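Local coordinates for protein KLLA0E08119p (Kluyveromyces lactis, PDB 3VA7) that is the urea carboxylase part of a larger enzyme, probably using biotin, ATP and hydrogencarbonate to turn urea into urea-1-carboxylate, the first step of urea breakdown by the allophanate route, at residues K661-G666 / L767-Q772; F781-Y786 / D814-K819. One frame throughout, in Å; residues are numbered along the deposited sequence.

Contact 1 (K661-G666 / L767-Q772)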
ATOM      1  N   LYS A 661      25.277  -3.559 -25.079  1.00 41.23           N
ATOM      2  CA  LYS A 661      23.892  -4.079 -25.055  1.00 41.12           C
ATOM      3  C   LYS A 661      23.892  -5.584 -25.265  1.00 41.06           C
ATOM      4  O   LYS A 661      23.005  -6.182 -25.894  1.00 40.71           O
ATOM      5  CB  LYS A 661      22.964  -3.324 -26.041  1.00 40.41           C
ATOM      6  CG  LYS A 661      22.778  -1.830 -25.667  1.00 40.58           C
ATOM      7  CD  LYS A 661      21.868  -1.036 -26.636  1.00 45.16           C
ATOM      8  CE  LYS A 661      20.331  -1.306 -26.393  1.00 47.33           C
ATOM      9  NZ  LYS A 661      19.771  -0.495 -25.254  1.00 48.97           N
ATOM     10  N   ASP A 662      24.917  -6.219 -24.713  1.00 40.98           N
ATOM     11  CA  ASP A 662      25.039  -7.648 -24.921  1.00 40.44           C
ATOM     12  C   ASP A 662      25.701  -8.276 -23.706  1.00 39.16           C
ATOM     13  O   ASP A 662      26.680  -7.726 -23.174  1.00 38.98           O
ATOM     14  CB  ASP A 662      25.772  -7.941 -26.226  1.00 40.32           C
ATOM     15  CG  ASP A 662      26.207  -9.370 -26.326  1.00 42.57           C
ATOM     16  OD1 ASP A 662      25.391 -10.263 -26.755  1.00 43.66           O
ATOM     17  OD2 ASP A 662      27.382  -9.586 -25.928  1.00 43.45           O
ATOM     18  N   TRP A 663      25.153  -9.410 -23.259  1.00 37.41           N
ATOM     19  CA  TRP A 663      25.483  -9.887 -21.921  1.00 35.97           C
ATOM     20  C   TRP A 663      25.497 -11.367 -21.854  1.00 36.04           C
ATOM     21  O   TRP A 663      24.679 -12.017 -22.522  1.00 35.78           O
ATOM     22  CB  TRP A 663      24.372  -9.498 -20.972  1.00 36.19           C
ATOM     23  CG  TRP A 663      24.020  -8.084 -20.808  1.00 30.64           C
ATOM     24  CD1 TRP A 663      23.201  -7.332 -21.610  1.00 28.24           C
ATOM     25  CD2 TRP A 663      24.400  -7.259 -19.702  1.00 27.56           C
ATOM     26  NE1 TRP A 663      23.081  -6.037 -21.068  1.00 32.66           N
ATOM     27  CE2 TRP A 663      23.798  -5.983 -19.896  1.00 28.55           C
ATOM     28  CE3 TRP A 663      25.165  -7.481 -18.552  1.00 26.45           C
ATOM     29  CZ2 TRP A 663      23.932  -4.954 -18.979  1.00 28.35           C
ATOM     30  CZ3 TRP A 663      25.327  -6.432 -17.637  1.00 26.44           C
ATOM     31  CH2 TRP A 663      24.708  -5.187 -17.851  1.00 25.34           C
ATOM     32  N   LYS A 664      26.392 -11.916 -21.022  1.00 36.27           N
ATOM     33  CA  LYS A 664      26.340 -13.376 -20.743  1.00 35.57           C
ATOM     34  C   LYS A 664      25.832 -13.485 -19.344  1.00 35.26           C
ATOM     35  O   LYS A 664      26.304 -12.756 -18.448  1.00 35.49           O
ATOM     36  CB  LYS A 664      27.696 -14.077 -20.839  1.00 35.85           C
ATOM     37  CG  LYS A 664      28.411 -13.990 -22.202  1.00 35.89           C
ATOM     38  CD  LYS A 664      27.568 -14.446 -23.343  1.00 38.36           C
ATOM     39  CE  LYS A 664      28.112 -13.914 -24.670  1.00 39.20           C
ATOM     40  NZ  LYS A 664      27.413 -14.524 -25.834  1.00 40.80           N
ATOM     41  N   ILE A 665      24.852 -14.368 -19.152  1.00 34.31           N
ATOM     42  CA  ILE A 665      24.173 -14.451 -17.880  1.00 33.82           C
ATOM     43  C   ILE A 665      24.165 -15.866 -17.359  1.00 34.50           C
ATOM     44  O   ILE A 665      23.563 -16.756 -17.980  1.00 35.75           O
ATOM     45  CB  ILE A 665      22.762 -13.820 -17.992  1.00 34.26           C
ATOM     46  CG1 ILE A 665      22.917 -12.337 -18.386  1.00 32.21           C
ATOM     47  CG2 ILE A 665      21.963 -13.980 -16.677  1.00 32.91           C
ATOM     48  CD1 ILE A 665      21.751 -11.486 -18.115  1.00 30.92           C
ATOM     49  N   GLY A 666      24.840 -16.086 -16.229  1.00 34.44           N
ATOM     50  CA  GLY A 666      25.012 -17.447 -15.683  1.00 34.30           C
ATOM     51  C   GLY A 666      23.742 -17.976 -15.045  1.00 35.16           C
ATOM     52  O   GLY A 666      23.043 -17.239 -14.326  1.00 36.42           O
ATOM     53  N   LEU A 767      21.643 -12.344 -10.915  1.00 31.89           N
ATOM     54  CA  LEU A 767      20.396 -11.562 -11.063  1.00 31.90           C
ATOM     55  C   LEU A 767      20.622 -10.062 -11.267  1.00 31.60           C
ATOM     56  O   LEU A 767      19.846  -9.444 -11.970  1.00 31.44           O
ATOM     57  CB  LEU A 767      19.435 -11.810  -9.885  1.00 31.75           C
ATOM     58  CG  LEU A 767      18.386 -12.847 -10.264  1.00 33.42           C
ATOM     59  CD1 LEU A 767      17.477 -13.179  -9.077  1.00 34.72           C
ATOM     60  CD2 LEU A 767      17.552 -12.303 -11.414  1.00 36.19           C
ATOM     61  N   TRP A 768      21.674  -9.490 -10.663  1.00 31.09           N
ATOM     62  CA  TRP A 768      21.983  -8.082 -10.848  1.00 32.16           C
ATOM     63  C   TRP A 768      22.121  -7.703 -12.298  1.00 31.54           C
ATOM     64  O   TRP A 768      21.817  -6.603 -12.644  1.00 31.73           O
ATOM     65  CB  TRP A 768      23.256  -7.671 -10.132  1.00 33.56           C
ATOM     66  CG  TRP A 768      24.545  -7.921 -10.936  1.00 38.61           C
ATOM     67  CD1 TRP A 768      25.338  -9.040 -10.888  1.00 41.34           C
ATOM     68  CD2 TRP A 768      25.164  -7.031 -11.886  1.00 40.68           C
ATOM     69  NE1 TRP A 768      26.411  -8.904 -11.758  1.00 42.12           N
ATOM     70  CE2 TRP A 768      26.335  -7.684 -12.375  1.00 42.35           C
ATOM     71  CE3 TRP A 768      24.845  -5.752 -12.373  1.00 39.34           C
ATOM     72  CZ2 TRP A 768      27.199  -7.089 -13.318  1.00 40.55           C
ATOM     73  CZ3 TRP A 768      25.683  -5.172 -13.323  1.00 39.41           C
ATOM     74  CH2 TRP A 768      26.857  -5.849 -13.785  1.00 40.21           C
ATOM     75  N   LYS A 769      22.592  -8.612 -13.135  1.00 32.10           N
ATOM     76  CA  LYS A 769      22.691  -8.346 -14.557  1.00 32.52           C
ATOM     77  C   LYS A 769      21.320  -8.076 -15.111  1.00 32.80           C
ATOM     78  O   LYS A 769      21.132  -7.109 -15.895  1.00 32.71           O
ATOM     79  CB  LYS A 769      23.360  -9.497 -15.330  1.00 32.23           C
ATOM     80  CG  LYS A 769      24.893  -9.496 -15.235  1.00 33.22           C
ATOM     81  CD  LYS A 769      25.491 -10.793 -15.791  1.00 33.05           C
ATOM     82  CE  LYS A 769      26.943 -10.807 -15.461  1.00 37.42           C
ATOM     83  NZ  LYS A 769      27.542 -12.168 -15.502  1.00 40.59           N
ATOM     84  N   VAL A 770      20.362  -8.914 -14.697  1.00 32.82           N
ATOM     85  CA  VAL A 770      18.988  -8.822 -15.181  1.00 32.46           C
ATOM     86  C   VAL A 770      18.390  -7.476 -14.774  1.00 32.57           C
ATOM     87  O   VAL A 770      17.649  -6.867 -15.541  1.00 33.67           O
ATOM     88  CB  VAL A 770      18.148 -10.034 -14.725  1.00 32.55           C
ATOM     89  CG1 VAL A 770      16.721  -9.973 -15.275  1.00 31.23           C
ATOM     90  CG2 VAL A 770      18.820 -11.298 -15.215  1.00 30.74           C
ATOM     91  N   GLY A 771      18.778  -6.966 -13.622  1.00 32.31           N
ATOM     92  CA  GLY A 771      18.429  -5.575 -13.265  1.00 32.88           C
ATOM     93  C   GLY A 771      19.054  -4.430 -14.087  1.00 31.89           C
ATOM     94  O   GLY A 771      18.840  -3.248 -13.793  1.00 31.86           O
ATOM     95  N   GLN A 772      19.831  -4.759 -15.103  1.00 30.78           N
ATOM     96  CA  GLN A 772      20.482  -3.713 -15.878  1.00 30.78           C
ATOM     97  C   GLN A 772      20.152  -3.855 -17.352  1.00 30.79           C
ATOM     98  O   GLN A 772      20.575  -3.027 -18.187  1.00 31.67           O
ATOM     99  CB  GLN A 772      22.013  -3.681 -15.613  1.00 30.45           C
ATOM    100  CG  GLN A 772      22.427  -3.203 -14.202  1.00 27.42           C
ATOM    101  CD  GLN A 772      21.994  -1.778 -13.924  1.00 26.65           C
ATOM    102  OE1 GLN A 772      21.549  -1.103 -14.835  1.00 29.85           O
ATOM    103  NE2 GLN A 772      22.119  -1.304 -12.662  1.00 23.61           N
TER

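Contact 2 (F781-Y786 / D814-K819)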
ATOM      1  N   PHE A 781      22.381 -17.235 -22.019  1.00 33.63           N
ATOM      2  CA  PHE A 781      22.411 -17.942 -20.741  1.00 33.35           C
ATOM      3  C   PHE A 781      23.508 -18.969 -20.728  1.00 33.39           C
ATOM      4  O   PHE A 781      23.650 -19.805 -21.608  1.00 33.93           O
ATOM      5  CB  PHE A 781      21.053 -18.589 -20.466  1.00 32.87           C
ATOM      6  CG  PHE A 781      19.946 -17.597 -20.274  1.00 31.39           C
ATOM      7  CD1 PHE A 781      20.006 -16.663 -19.225  1.00 26.60           C
ATOM      8  CD2 PHE A 781      18.837 -17.598 -21.129  1.00 28.18           C
ATOM      9  CE1 PHE A 781      19.003 -15.742 -19.041  1.00 25.62           C
ATOM     10  CE2 PHE A 781      17.800 -16.664 -20.947  1.00 26.76           C
ATOM     11  CZ  PHE A 781      17.878 -15.723 -19.916  1.00 23.91           C
ATOM     12  N   VAL A 782      24.284 -18.916 -19.693  1.00 33.90           N
ATOM     13  CA  VAL A 782      25.512 -19.662 -19.656  1.00 34.27           C
ATOM     14  C   VAL A 782      25.367 -20.646 -18.465  1.00 34.85           C
ATOM     15  O   VAL A 782      25.061 -20.229 -17.334  1.00 34.95           O
ATOM     16  CB  VAL A 782      26.609 -18.581 -19.531  1.00 34.54           C
ATOM     17  CG1 VAL A 782      27.186 -18.524 -18.194  1.00 32.06           C
ATOM     18  CG2 VAL A 782      27.628 -18.711 -20.635  1.00 35.94           C
ATOM     19  N   PRO A 783      25.479 -21.963 -18.720  1.00 34.93           N
ATOM     20  CA  PRO A 783      25.292 -22.943 -17.630  1.00 34.32           C
ATOM     21  C   PRO A 783      26.399 -22.903 -16.584  1.00 34.87           C
ATOM     22  O   PRO A 783      27.588 -22.673 -16.874  1.00 35.33           O
ATOM     23  CB  PRO A 783      25.286 -24.287 -18.341  1.00 33.51           C
ATOM     24  CG  PRO A 783      26.029 -24.035 -19.582  1.00 34.88           C
ATOM     25  CD  PRO A 783      25.917 -22.598 -19.971  1.00 34.60           C
ATOM     26  N   LEU A 784      25.987 -23.107 -15.354  1.00 34.98           N
ATOM     27  CA  LEU A 784      26.825 -22.890 -14.215  1.00 34.36           C
ATOM     28  C   LEU A 784      26.399 -23.992 -13.216  1.00 35.28           C
ATOM     29  O   LEU A 784      25.171 -24.323 -13.109  1.00 33.46           O
ATOM     30  CB  LEU A 784      26.537 -21.508 -13.668  1.00 33.99           C
ATOM     31  CG  LEU A 784      27.516 -20.340 -13.716  1.00 32.82           C
ATOM     32  CD1 LEU A 784      28.060 -20.089 -15.089  1.00 32.03           C
ATOM     33  CD2 LEU A 784      26.896 -19.075 -13.072  1.00 29.09           C
ATOM     34  N   SER A 785      27.421 -24.591 -12.574  1.00 34.94           N
ATOM     35  CA  SER A 785      27.265 -25.596 -11.538  1.00 34.53           C
ATOM     36  C   SER A 785      26.813 -24.924 -10.251  1.00 34.79           C
ATOM     37  O   SER A 785      27.102 -23.730  -9.994  1.00 34.13           O
ATOM     38  CB  SER A 785      28.602 -26.280 -11.257  1.00 34.88           C
ATOM     39  OG  SER A 785      29.497 -25.398 -10.558  1.00 34.23           O
ATOM     40  N   TYR A 786      26.148 -25.709  -9.407  1.00 34.77           N
ATOM     41  CA  TYR A 786      25.791 -25.214  -8.092  1.00 34.45           C
ATOM     42  C   TYR A 786      26.989 -24.511  -7.408  1.00 35.22           C
ATOM     43  O   TYR A 786      26.842 -23.410  -6.861  1.00 35.68           O
ATOM     44  CB  TYR A 786      25.218 -26.359  -7.253  1.00 33.89           C
ATOM     45  CG  TYR A 786      25.076 -25.961  -5.808  1.00 34.03           C
ATOM     46  CD1 TYR A 786      24.012 -25.101  -5.377  1.00 27.11           C
ATOM     47  CD2 TYR A 786      26.038 -26.392  -4.851  1.00 28.94           C
ATOM     48  CE1 TYR A 786      23.893 -24.716  -4.026  1.00 24.41           C
ATOM     49  CE2 TYR A 786      25.918 -25.992  -3.516  1.00 30.25           C
ATOM     50  CZ  TYR A 786      24.850 -25.163  -3.115  1.00 29.82           C
ATOM     51  OH  TYR A 786      24.802 -24.795  -1.788  1.00 32.44           O
ATOM     52  N   ASP A 814      36.466 -20.344 -17.592  1.00 57.65           N
ATOM     53  CA  ASP A 814      36.786 -21.510 -16.760  1.00 57.30           C
ATOM     54  C   ASP A 814      35.786 -21.726 -15.618  1.00 56.17           C
ATOM     55  O   ASP A 814      35.858 -22.719 -14.882  1.00 56.24           O
ATOM     56  CB  ASP A 814      38.229 -21.440 -16.227  1.00 58.04           C
ATOM     57  CG  ASP A 814      38.557 -20.098 -15.577  1.00 61.27           C
ATOM     58  OD1 ASP A 814      38.871 -19.133 -16.344  1.00 62.51           O
ATOM     59  OD2 ASP A 814      38.526 -20.025 -14.304  1.00 64.27           O
ATOM     60  N   LYS A 815      34.849 -20.791 -15.465  1.00 54.78           N
ATOM     61  CA  LYS A 815      33.744 -20.951 -14.506  1.00 52.76           C
ATOM     62  C   LYS A 815      32.502 -21.657 -15.150  1.00 50.62           C
ATOM     63  O   LYS A 815      31.601 -22.106 -14.449  1.00 50.14           O
ATOM     64  CB  LYS A 815      33.378 -19.593 -13.849  1.00 52.78           C
ATOM     65  CG  LYS A 815      34.496 -18.898 -13.039  1.00 54.32           C
ATOM     66  CD  LYS A 815      34.612 -19.401 -11.571  1.00 57.97           C
ATOM     67  CE  LYS A 815      35.547 -20.649 -11.357  1.00 60.36           C
ATOM     68  NZ  LYS A 815      36.837 -20.395 -10.606  1.00 57.65           N
ATOM     69  N   ILE A 816      32.478 -21.771 -16.469  1.00 48.09           N
ATOM     70  CA  ILE A 816      31.283 -22.211 -17.162  1.00 46.80           C
ATOM     71  C   ILE A 816      31.286 -23.673 -17.546  1.00 46.55           C
ATOM     72  O   ILE A 816      32.183 -24.091 -18.271  1.00 47.01           O
ATOM     73  CB  ILE A 816      31.071 -21.412 -18.460  1.00 46.38           C
ATOM     74  CG1 ILE A 816      30.875 -19.936 -18.139  1.00 45.96           C
ATOM     75  CG2 ILE A 816      29.913 -21.986 -19.272  1.00 45.31           C
ATOM     76  CD1 ILE A 816      30.797 -19.027 -19.356  1.00 45.48           C
ATOM     77  N   LEU A 817      30.265 -24.425 -17.102  1.00 45.55           N
ATOM     78  CA  LEU A 817      29.981 -25.774 -17.609  1.00 45.59           C
ATOM     79  C   LEU A 817      30.050 -25.909 -19.157  1.00 46.00           C
ATOM     80  O   LEU A 817      29.570 -25.033 -19.887  1.00 46.39           O
ATOM     81  CB  LEU A 817      28.628 -26.289 -17.091  1.00 44.98           C
ATOM     82  CG  LEU A 817      28.354 -26.702 -15.618  1.00 45.79           C
ATOM     83  CD1 LEU A 817      26.955 -27.331 -15.534  1.00 43.44           C
ATOM     84  CD2 LEU A 817      29.433 -27.650 -14.949  1.00 44.64           C
ATOM     85  N   PRO A 818      30.675 -26.997 -19.657  1.00 46.15           N
ATOM     86  CA  PRO A 818      30.818 -27.250 -21.110  1.00 46.33           C
ATOM     87  C   PRO A 818      29.492 -27.390 -21.836  1.00 46.24           C
ATOM     88  O   PRO A 818      29.374 -27.006 -22.998  1.00 46.44           O
ATOM     89  CB  PRO A 818      31.584 -28.598 -21.174  1.00 46.45           C
ATOM     90  CG  PRO A 818      31.670 -29.113 -19.737  1.00 46.17           C
ATOM     91  CD  PRO A 818      31.535 -27.897 -18.864  1.00 46.35           C
ATOM     92  N   LYS A 819      28.506 -27.957 -21.146  1.00 45.98           N
ATOM     93  CA  LYS A 819      27.176 -28.225 -21.700  1.00 45.08           C
ATOM     94  C   LYS A 819      26.122 -28.177 -20.567  1.00 43.87           C
ATOM     95  O   LYS A 819      26.403 -28.466 -19.414  1.00 43.41           O
ATOM     96  CB  LYS A 819      27.194 -29.605 -22.352  1.00 45.10           C
ATOM     97  CG  LYS A 819      25.863 -30.107 -22.867  1.00 48.93           C
ATOM     98  CD  LYS A 819      26.035 -31.379 -23.699  1.00 55.95           C
ATOM     99  CE  LYS A 819      24.983 -31.470 -24.826  1.00 58.93           C
ATOM    100  NZ  LYS A 819      23.726 -32.164 -24.415  1.00 61.17           N
TER
HETATM  101  O   HOH W   1      30.118 -24.191 -13.345  1.00 37.67           O

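Contact 1 (K661-G666 / L767-Q772)
Lys-769 NZ is held by two oxygens: it gives a weak hydrogen bond to Lys-664 O, 3.2 Å away, and forms a salt bridge with Glu-766 OE1. That carboxylate oxygen also accepts the backbone N-H of Gly-666, so the acid ties the lysine to the strand a second time. The ammonium reaches this place because CG lies anti to the carbonyl carbon (chi1 -80°) and the chain runs extended beyond it. A lysine suits the site since its methylenes can line an apolar surface while its amine emerges at a backbone carbonyl.

That apolar surface is largely aromatic. Lys-769 CG comes obliquely to the six-membered part of the Trp-663 indole, 3.9 Å from CE3, and at the same time lies over one face of the Trp-768 ring, 3.6 Å above its plane and displaced toward the rim. The two indoles meet through their benzo corners, Trp-768 CH2 standing near the plane of Trp-663 at its edge, 4.2 Å from CZ3. Gln-772 CB comes obliquely to the same Trp-663 ring, 3.8 Å from CH2; the glutamine then bends at chi2 (-62°), leading its amide away to Arg-587 O, Asp-510 and Cys-586 N. Trp-663 NE1 has its own polar partner in Asp-777.

Beside the tryptophan, the Ile-665 branch runs antiparallel to the Lys-769 chain, with Ile-665 CD1 3.8 Å from Lys-769 CB. The same methyl meets Val-770 CG2 at 4.1 Å, the valine lying across it.

The short helix 767-770 of the carboxyltransferase domain is thus held on strand 662-669 by mainly apolar packing, while the buried ammonium of Lys-769 is probably balanced by Glu-766 and helped by a strand carbonyl.

Contact 2 (F781-Y786 / D814-K819)
Ile-816 and Leu-817 carry the closely packed part of this contact. The isoleucine sets CD1 against both methyls of Val-782, 3.8 Å from CG1. With CG1 of Ile-816 anti to its carbonyl carbon (chi1 -62°), that branch runs to the valine and to Leu-784 CD1, while CG2 faces Pro-783, 4.1 Å from its CD. Beta-branching suits the place, since each arm has its own apolar neighbour. Replacing Ile-816 by an alanine removes both arms, which is likely to open a gap beside Val-782 and uncover Pro-783 and Leu-784. Leu-817 continues the packing, its CB 4.1 Å from Pro-783 CB and its CG beside Ser-785 N.

The backbone tie is slighter: Leu-817 N gives Pro-783 O a weak bond of 3.2 Å, bent to 124° at the hydrogen. On the looser side a water takes the N-H of Ser-785 (2.8 Å to N) and donates to Lys-815 O, and exposed Lys-819 lies at the margin. Ser-785 OG caps Val-788 N, as befits an N-cap residue.

The loop 814-819 therefore crosses the end of strand 778-783, where Leu-811 also touches Val-782, and Lys-815 lies against Val-788 and Gln-791 of helix 786-802.

In the fold
Each contact has one partner in the same sheet of the carboxyltransferase region, on neighbouring strands 662-669 and 778-783. They meet directly: Ile-665 O of contact 1 probably accepts a hydrogen bond from Val-782 N of contact 2 (2.9 Å), and Gly-666, lacking a side chain, packs its CA against Val-782 and Leu-784. Contact 1 is the buried one, a helix seated on a strand, with aromatic rings and a charge paired inside the protein; the side chain of Val-770 is about 10 Å from the bound biotin group. Contact 2 is partly buried and farther from the chain centre, joining a strand end to a loop through aliphatic groups and a bridging water.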